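Local coordinates for vacuolar aminopeptidase 1 (Saccharomyces cerevisiae, PDB 5JGF), which removes N-terminal amino acids, preferably neutral or hydrophobic ones, from peptides in the vacuole as a zinc-dependent homododecamer, and is the major cargo of the cytoplasm-to-vacuole targeting pathway, at residues A94-L99 with D237-D242; I272-Y277 with G458-W463. One frame throughout, in Å; residues are numbered along the deposited sequence.

Contact 1 of 2, residues A94-L99 with D237-D242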
ATOM      1  N   ALA D  94       1.682   6.507  42.255  1.00 10.79           N
ATOM      2  CA  ALA D  94       1.429   7.387  41.121  1.00 11.83           C
ATOM      3  C   ALA D  94       2.446   7.066  40.039  1.00 10.42           C
ATOM      4  O   ALA D  94       3.512   6.520  40.328  1.00 10.93           O
ATOM      5  CB  ALA D  94       1.560   8.840  41.537  1.00 12.66           C
ATOM      6  N   LEU D  95       2.118   7.390  38.793  1.00 11.36           N
ATOM      7  CA  LEU D  95       3.050   7.135  37.702  1.00 11.47           C
ATOM      8  C   LEU D  95       4.383   7.776  38.053  1.00 11.13           C
ATOM      9  O   LEU D  95       4.431   8.910  38.537  1.00 12.23           O
ATOM     10  CB  LEU D  95       2.523   7.719  36.388  1.00 11.93           C
ATOM     11  CG  LEU D  95       1.877   6.709  35.434  1.00 11.78           C
ATOM     12  CD1 LEU D  95       0.678   6.056  36.113  1.00 11.78           C
ATOM     13  CD2 LEU D  95       1.449   7.415  34.151  1.00 11.33           C
ATOM     14  N   THR D  96       5.467   7.047  37.819  1.00 10.01           N
ATOM     15  CA  THR D  96       6.783   7.571  38.125  1.00 10.76           C
ATOM     16  C   THR D  96       7.849   6.848  37.315  1.00 12.08           C
ATOM     17  O   THR D  96       7.540   6.100  36.384  1.00 11.23           O
ATOM     18  CB  THR D  96       7.079   7.441  39.649  1.00 10.71           C
ATOM     19  OG1 THR D  96       8.276   8.152  39.970  1.00 11.90           O
ATOM     20  CG2 THR D  96       7.246   5.978  40.050  1.00 11.26           C
ATOM     21  N   VAL D  97       9.106   7.093  37.664  1.00 11.76           N
ATOM     22  CA  VAL D  97      10.239   6.463  36.994  1.00 11.68           C
ATOM     23  C   VAL D  97      11.077   5.835  38.103  1.00 13.23           C
ATOM     24  O   VAL D  97      11.402   6.493  39.089  1.00 13.03           O
ATOM     25  CB  VAL D  97      11.072   7.506  36.209  1.00 11.07           C
ATOM     26  CG1 VAL D  97      12.332   6.866  35.659  1.00 12.74           C
ATOM     27  CG2 VAL D  97      10.237   8.076  35.072  1.00 13.08           C
ATOM     28  N   LYS D  98      11.412   4.561  37.940  1.00 12.44           N
ATOM     29  CA  LYS D  98      12.175   3.826  38.948  1.00 13.18           C
ATOM     30  C   LYS D  98      13.612   3.554  38.536  1.00 13.72           C
ATOM     31  O   LYS D  98      13.867   3.163  37.401  1.00 14.02           O
ATOM     32  CB  LYS D  98      11.504   2.472  39.214  1.00 14.30           C
ATOM     33  CG  LYS D  98      10.107   2.532  39.804  1.00 18.65           C
ATOM     34  CD  LYS D  98      10.174   2.907  41.270  1.00 20.38           C
ATOM     35  CE  LYS D  98       8.836   2.713  41.966  1.00 22.36           C
ATOM     36  NZ  LYS D  98       8.979   2.975  43.427  1.00 17.55           N
ATOM     37  N   LEU D  99      14.558   3.753  39.451  1.00 11.63           N
ATOM     38  CA  LEU D  99      15.938   3.429  39.120  1.00 14.03           C
ATOM     39  C   LEU D  99      15.958   1.912  38.976  1.00 14.04           C
ATOM     40  O   LEU D  99      15.266   1.209  39.712  1.00 13.35           O
ATOM     41  CB  LEU D  99      16.897   3.840  40.241  1.00 17.13           C
ATOM     42  CG  LEU D  99      17.624   5.169  40.057  1.00 19.32           C
ATOM     43  CD1 LEU D  99      16.625   6.313  40.151  1.00 21.46           C
ATOM     44  CD2 LEU D  99      18.703   5.311  41.118  1.00 21.32           C
ATOM     45  N   ASP D 237      15.069   1.585  46.763  1.00 15.69           N
ATOM     46  CA  ASP D 237      13.920   1.652  45.868  1.00 15.53           C
ATOM     47  C   ASP D 237      13.694   3.149  45.701  1.00 14.20           C
ATOM     48  O   ASP D 237      12.998   3.774  46.500  1.00 14.85           O
ATOM     49  CB  ASP D 237      12.703   0.993  46.530  1.00 15.82           C
ATOM     50  CG  ASP D 237      11.469   0.998  45.643  1.00 17.39           C
ATOM     51  OD1 ASP D 237      11.519   1.584  44.542  1.00 16.13           O
ATOM     52  OD2 ASP D 237      10.440   0.418  46.058  1.00 17.07           O
ATOM     53  N   LEU D 238      14.306   3.721  44.666  1.00 13.75           N
ATOM     54  CA  LEU D 238      14.209   5.155  44.415  1.00 13.11           C
ATOM     55  C   LEU D 238      13.443   5.508  43.144  1.00 14.32           C
ATOM     56  O   LEU D 238      13.479   4.765  42.162  1.00 13.97           O
ATOM     57  CB  LEU D 238      15.615   5.764  44.333  1.00 13.96           C
ATOM     58  CG  LEU D 238      16.563   5.469  45.503  1.00 16.46           C
ATOM     59  CD1 LEU D 238      17.903   6.167  45.272  1.00 16.98           C
ATOM     60  CD2 LEU D 238      15.932   5.940  46.807  1.00 13.18           C
ATOM     61  N   ASP D 239      12.757   6.649  43.189  1.00 11.99           N
ATOM     62  CA  ASP D 239      11.979   7.174  42.067  1.00 13.72           C
ATOM     63  C   ASP D 239      12.656   8.435  41.558  1.00 14.94           C
ATOM     64  O   ASP D 239      13.479   9.041  42.249  1.00 14.02           O
ATOM     65  CB  ASP D 239      10.592   7.678  42.493  1.00 15.52           C
ATOM     66  CG  ASP D 239       9.678   6.605  43.020  1.00 16.32           C
ATOM     67  OD1 ASP D 239       8.541   6.982  43.372  1.00 18.86           O
ATOM     68  OD2 ASP D 239      10.060   5.424  43.083  1.00 17.33           O
ATOM     69  N   LEU D 240      12.272   8.828  40.349  1.00 13.24           N
ATOM     70  CA  LEU D 240      12.698  10.087  39.761  1.00 12.55           C
ATOM     71  C   LEU D 240      11.331  10.740  39.607  1.00 12.73           C
ATOM     72  O   LEU D 240      10.387  10.100  39.136  1.00 12.57           O
ATOM     73  CB  LEU D 240      13.352   9.904  38.393  1.00 13.22           C
ATOM     74  CG  LEU D 240      14.792   9.401  38.388  1.00 13.71           C
ATOM     75  CD1 LEU D 240      15.352   9.577  36.979  1.00 15.27           C
ATOM     76  CD2 LEU D 240      15.641  10.193  39.391  1.00 13.23           C
ATOM     77  N   PHE D 241      11.211  11.997  40.017  1.00 13.03           N
ATOM     78  CA  PHE D 241       9.929  12.689  39.953  1.00 13.64           C
ATOM     79  C   PHE D 241      10.111  14.177  39.696  1.00 12.47           C
ATOM     80  O   PHE D 241      11.192  14.721  39.908  1.00 12.55           O
ATOM     81  CB  PHE D 241       9.203  12.488  41.283  1.00 12.51           C
ATOM     82  CG  PHE D 241      10.079  12.742  42.477  1.00 12.76           C
ATOM     83  CD1 PHE D 241      10.368  14.042  42.882  1.00 13.36           C
ATOM     84  CD2 PHE D 241      10.669  11.680  43.155  1.00 14.18           C
ATOM     85  CE1 PHE D 241      11.240  14.284  43.950  1.00 16.64           C
ATOM     86  CE2 PHE D 241      11.542  11.908  44.223  1.00 14.99           C
ATOM     87  CZ  PHE D 241      11.828  13.212  44.621  1.00 15.57           C
ATOM     88  N   ASP D 242       9.039  14.828  39.250  1.00 12.50           N
ATOM     89  CA  ASP D 242       9.062  16.262  38.965  1.00 12.54           C
ATOM     90  C   ASP D 242       9.163  17.029  40.284  1.00 14.15           C
ATOM     91  O   ASP D 242       8.353  16.818  41.189  1.00 12.71           O
ATOM     92  CB  ASP D 242       7.771  16.673  38.241  1.00 13.96           C
ATOM     93  CG  ASP D 242       7.861  18.052  37.611  1.00 16.66           C
ATOM     94  OD1 ASP D 242       8.672  18.880  38.075  1.00 19.14           O
ATOM     95  OD2 ASP D 242       7.107  18.314  36.653  1.00 18.70           O
TER
HETATM   96  O   HOH W   1       8.831  -0.090  43.993  1.00 37.57           O
HETATM   97  O   HOH W   2      15.647   1.820  42.812  1.00 25.88           O
HETATM   98  O   HOH W   3      13.335   1.467  42.384  1.00 32.18           O
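V97 and L240 form a hydrogen-bonded antiparallel pair and K98 and D239 the adjoining non-hydrogen-bonded pair, joining strand 96-99 to strand 237-242 with the segment axes at 141°. The two are neighbouring inner strands of the six-stranded antiparallel sheet of this M18 aminopeptidase, 96-99 lying between 237-242 and strand 112-119. L240 N donates to V97 O at 2.8 Å, and L99 N gives a straighter bond to L238 O, 3.1 Å long.

The face carrying K98 and D239 is polar. The K98 chain turns at chi2 (-75°) and then runs out extended beside the D239 side chain, both pointing the same way. Its ammonium group bridges two carboxylates: K98 NZ meets the syn lone pair of D239 OD2 at 2.7 Å and approaches D237 OD1 at 3.1 Å, on the syn side but 28° out of the carboxylate plane. D237 has a further partner in Y26, whose hydroxyl bonds OD2. A methionine in place of K98 would probably leave the carboxylates of D237 and D239 close together without the cation they share. T96 reaches across D239 at about a right angle, with its CG2 near D239 OD1, while its OG1 faces L240 O in a weak contact whose proton is not settled; the T96 side chain is about 8 Å from that of the zinc ligand E299.

On the face carrying V97 and L240 the contact is apolar. V97 CB packs on L240 CB, while L99 lies across L240, CD1 against CG at 4.0 Å. I114 of strand 112-119 and I134 of strand 132-140 extend this layer. At the D237 end, one water accepts from K98 NZ and donates to D237 OD2, at 3.1 and 2.7 Å.

Contact 2 of 2, residues I272-Y277 with G458-W463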
ATOM      1  N   ILE D 272      -7.877  13.368  55.255  1.00 17.23           N
ATOM      2  CA  ILE D 272      -8.170  14.582  56.005  1.00 18.15           C
ATOM      3  C   ILE D 272      -9.606  14.505  56.508  1.00 16.56           C
ATOM      4  O   ILE D 272      -9.900  14.883  57.642  1.00 17.87           O
ATOM      5  CB  ILE D 272      -7.984  15.844  55.132  1.00 18.19           C
ATOM      6  CG1 ILE D 272      -6.503  16.010  54.773  1.00 19.99           C
ATOM      7  CG2 ILE D 272      -8.489  17.079  55.866  1.00 20.11           C
ATOM      8  CD1 ILE D 272      -5.585  16.164  55.972  1.00 20.78           C
ATOM      9  N   ALA D 273     -10.503  14.001  55.667  1.00 16.97           N
ATOM     10  CA  ALA D 273     -11.898  13.871  56.061  1.00 17.05           C
ATOM     11  C   ALA D 273     -12.008  12.922  57.253  1.00 18.52           C
ATOM     12  O   ALA D 273     -12.747  13.189  58.203  1.00 17.73           O
ATOM     13  CB  ALA D 273     -12.727  13.348  54.899  1.00 16.28           C
ATOM     14  N   LEU D 274     -11.272  11.815  57.201  1.00 17.06           N
ATOM     15  CA  LEU D 274     -11.297  10.837  58.285  1.00 18.70           C
ATOM     16  C   LEU D 274     -10.816  11.464  59.594  1.00 19.67           C
ATOM     17  O   LEU D 274     -11.413  11.254  60.650  1.00 19.16           O
ATOM     18  CB  LEU D 274     -10.409   9.634  57.950  1.00 16.13           C
ATOM     19  CG  LEU D 274     -10.345   8.571  59.055  1.00 16.88           C
ATOM     20  CD1 LEU D 274     -11.690   7.869  59.144  1.00 15.02           C
ATOM     21  CD2 LEU D 274      -9.240   7.566  58.770  1.00 18.73           C
ATOM     22  N   ILE D 275      -9.729  12.228  59.517  1.00 20.09           N
ATOM     23  CA  ILE D 275      -9.164  12.883  60.691  1.00 23.67           C
ATOM     24  C   ILE D 275     -10.122  13.924  61.264  1.00 23.87           C
ATOM     25  O   ILE D 275     -10.318  13.986  62.479  1.00 24.67           O
ATOM     26  CB  ILE D 275      -7.790  13.533  60.355  1.00 25.56           C
ATOM     27  CG1 ILE D 275      -6.659  12.574  60.739  1.00 27.43           C
ATOM     28  CG2 ILE D 275      -7.615  14.850  61.102  1.00 28.59           C
ATOM     29  CD1 ILE D 275      -6.770  11.206  60.124  1.00 29.55           C
ATOM     30  N   CYS D 276     -10.716  14.737  60.396  1.00 23.73           N
ATOM     31  CA  CYS D 276     -11.666  15.754  60.838  1.00 24.23           C
ATOM     32  C   CYS D 276     -12.851  15.079  61.507  1.00 24.26           C
ATOM     33  O   CYS D 276     -13.358  15.549  62.525  1.00 24.18           O
ATOM     34  CB  CYS D 276     -12.167  16.582  59.652  1.00 26.73           C
ATOM     35  SG  CYS D 276     -10.934  17.686  58.941  1.00 34.30           S
ATOM     36  N   TYR D 277     -13.292  13.972  60.920  1.00 22.69           N
ATOM     37  CA  TYR D 277     -14.416  13.213  61.444  1.00 21.61           C
ATOM     38  C   TYR D 277     -14.067  12.566  62.781  1.00 22.23           C
ATOM     39  O   TYR D 277     -14.859  12.603  63.727  1.00 22.56           O
ATOM     40  CB  TYR D 277     -14.827  12.144  60.422  1.00 21.22           C
ATOM     41  CG  TYR D 277     -15.702  11.041  60.973  1.00 21.57           C
ATOM     42  CD1 TYR D 277     -15.168   9.785  61.263  1.00 20.92           C
ATOM     43  CD2 TYR D 277     -17.064  11.246  61.198  1.00 21.07           C
ATOM     44  CE1 TYR D 277     -15.967   8.760  61.762  1.00 21.90           C
ATOM     45  CE2 TYR D 277     -17.870  10.229  61.698  1.00 21.34           C
ATOM     46  CZ  TYR D 277     -17.316   8.990  61.978  1.00 22.00           C
ATOM     47  OH  TYR D 277     -18.111   7.983  62.477  1.00 22.77           O
ATOM     48  N   GLY D 458     -18.846  14.147  55.067  1.00 17.37           N
ATOM     49  CA  GLY D 458     -20.277  13.899  55.120  1.00 17.49           C
ATOM     50  C   GLY D 458     -20.586  12.417  55.014  1.00 17.86           C
ATOM     51  O   GLY D 458     -21.555  11.928  55.603  1.00 16.94           O
ATOM     52  N   PHE D 459     -19.765  11.693  54.256  1.00 17.04           N
ATOM     53  CA  PHE D 459     -19.951  10.256  54.094  1.00 16.36           C
ATOM     54  C   PHE D 459     -19.791   9.530  55.429  1.00 16.80           C
ATOM     55  O   PHE D 459     -20.647   8.735  55.818  1.00 16.99           O
ATOM     56  CB  PHE D 459     -18.934   9.688  53.098  1.00 15.65           C
ATOM     57  CG  PHE D 459     -18.852   8.184  53.111  1.00 15.41           C
ATOM     58  CD1 PHE D 459     -19.870   7.411  52.562  1.00 14.96           C
ATOM     59  CD2 PHE D 459     -17.764   7.540  53.695  1.00 15.59           C
ATOM     60  CE1 PHE D 459     -19.803   6.015  52.591  1.00 14.99           C
ATOM     61  CE2 PHE D 459     -17.688   6.147  53.731  1.00 13.72           C
ATOM     62  CZ  PHE D 459     -18.709   5.383  53.177  1.00 12.77           C
ATOM     63  N   PHE D 460     -18.692   9.794  56.129  1.00 17.27           N
ATOM     64  CA  PHE D 460     -18.461   9.130  57.408  1.00 16.61           C
ATOM     65  C   PHE D 460     -19.537   9.476  58.433  1.00 18.64           C
ATOM     66  O   PHE D 460     -19.966   8.623  59.210  1.00 16.98           O
ATOM     67  CB  PHE D 460     -17.076   9.483  57.956  1.00 15.82           C
ATOM     68  CG  PHE D 460     -15.949   8.798  57.232  1.00 16.08           C
ATOM     69  CD1 PHE D 460     -15.935   7.413  57.099  1.00 14.68           C
ATOM     70  CD2 PHE D 460     -14.897   9.533  56.694  1.00 15.65           C
ATOM     71  CE1 PHE D 460     -14.892   6.767  56.445  1.00 14.62           C
ATOM     72  CE2 PHE D 460     -13.845   8.894  56.037  1.00 16.14           C
ATOM     73  CZ  PHE D 460     -13.844   7.509  55.913  1.00 13.36           C
ATOM     74  N   LYS D 461     -19.986  10.722  58.418  1.00 18.82           N
ATOM     75  CA  LYS D 461     -21.011  11.154  59.356  1.00 21.92           C
ATOM     76  C   LYS D 461     -22.394  10.569  59.095  1.00 22.43           C
ATOM     77  O   LYS D 461     -23.072  10.134  60.027  1.00 20.98           O
ATOM     78  CB  LYS D 461     -21.143  12.678  59.340  1.00 24.54           C
ATOM     79  CG  LYS D 461     -20.013  13.445  59.982  1.00 29.38           C
ATOM     80  CD  LYS D 461     -20.262  14.939  59.828  1.00 35.07           C
ATOM     81  CE  LYS D 461     -19.216  15.766  60.549  1.00 38.16           C
ATOM     82  NZ  LYS D 461     -19.407  17.225  60.299  1.00 41.56           N
ATOM     83  N   HIS D 462     -22.803  10.529  57.829  1.00 21.66           N
ATOM     84  CA  HIS D 462     -24.152  10.084  57.502  1.00 22.88           C
ATOM     85  C   HIS D 462     -24.413   8.840  56.650  1.00 20.00           C
ATOM     86  O   HIS D 462     -25.574   8.510  56.416  1.00 17.56           O
ATOM     87  CB  HIS D 462     -24.897  11.260  56.862  1.00 27.43           C
ATOM     88  CG  HIS D 462     -24.715  12.557  57.589  1.00 33.87           C
ATOM     89  ND1 HIS D 462     -24.170  13.674  56.993  1.00 36.95           N
ATOM     90  CD2 HIS D 462     -25.004  12.914  58.863  1.00 36.91           C
ATOM     91  CE1 HIS D 462     -24.131  14.663  57.868  1.00 39.48           C
ATOM     92  NE2 HIS D 462     -24.632  14.229  59.011  1.00 39.29           N
ATOM     93  N   TRP D 463     -23.384   8.139  56.186  1.00 17.76           N
ATOM     94  CA  TRP D 463     -23.653   6.977  55.337  1.00 16.70           C
ATOM     95  C   TRP D 463     -24.512   5.899  55.999  1.00 17.92           C
ATOM     96  O   TRP D 463     -25.391   5.322  55.357  1.00 17.20           O
ATOM     97  CB  TRP D 463     -22.352   6.339  54.831  1.00 14.90           C
ATOM     98  CG  TRP D 463     -21.714   5.393  55.797  1.00 14.11           C
ATOM     99  CD1 TRP D 463     -20.798   5.696  56.762  1.00 13.97           C
ATOM    100  CD2 TRP D 463     -21.974   3.991  55.916  1.00 15.06           C
ATOM    101  NE1 TRP D 463     -20.471   4.567  57.475  1.00 15.57           N
ATOM    102  CE2 TRP D 463     -21.181   3.508  56.978  1.00 15.53           C
ATOM    103  CE3 TRP D 463     -22.805   3.096  55.228  1.00 16.00           C
ATOM    104  CZ2 TRP D 463     -21.192   2.162  57.371  1.00 16.80           C
ATOM    105  CZ3 TRP D 463     -22.816   1.758  55.618  1.00 17.89           C
ATOM    106  CH2 TRP D 463     -22.012   1.307  56.682  1.00 16.39           C
TER
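Y277 and F460 form the centre of a helix-helix packing in which the segment axes of 272-277 and 458-463 approach to 9.6 Å and make an angle of 53°. The main interactions are CH-pi contacts. F460 CB sits almost squarely over the middle of the Y277 ring, 3.6 Å from its centroid and only 10° off the normal, so the phenol lies against the root of the F460 side chain. The Y277 side chain extends away from its own backbone N and carries the ring across to the second helix, where Y277 CE2 comes within 3.6 Å of F460 O. L274 makes the second such contact: its CD1 rests over one face of the F460 ring, displaced toward the rim, 4.1 Å from the centroid. F459 CD2, from the same helix as F460, lies over the opposite face.

As an aromatic pair, Y277 and F460 barely overlap. Their planes are inclined by 28° and slid apart, with 5.5 Å between centroids.

An edge contact completes the interface: K461 slides past Y277 and places its CG at the edge of the phenol ring, 3.9 Å from Y277 CD2.

These residues belong to helices 261-278 and 448-468, which pack together against the mixed nine-stranded sheet, the helix-on-sheet arrangement of the alpha/beta zinc-peptidase fold. L274 and F460 both touch V292 of strand 289-295, L274 and Y277 meet I74 of strand 69-76, and F459 and W463 pack onto I339 of strand 339-347, which carries the zinc ligand D344 away from this contact.

Both contacts are largely buried; K461 is exposed at the margin of contact 2, while no touching residue of contact 1 is. They hold different elements on opposite sides of the chain's centre, nearest atoms about 17 Å apart. Contact 1 joins two strands within the six-stranded antiparallel sheet; contact 2 joins two helices against the mixed sheet. Their chemistry differs accordingly: backbone hydrogen bonds, a salt-bridge network and waters accompany an apolar layer in the first, whereas the second has no hydrogen bond across it and relies on aromatic and aliphatic packing. Contact 1 lies nearer the zinc site and touches a second subunit through D237; contact 2 lies away from that site, and no other chain touches it.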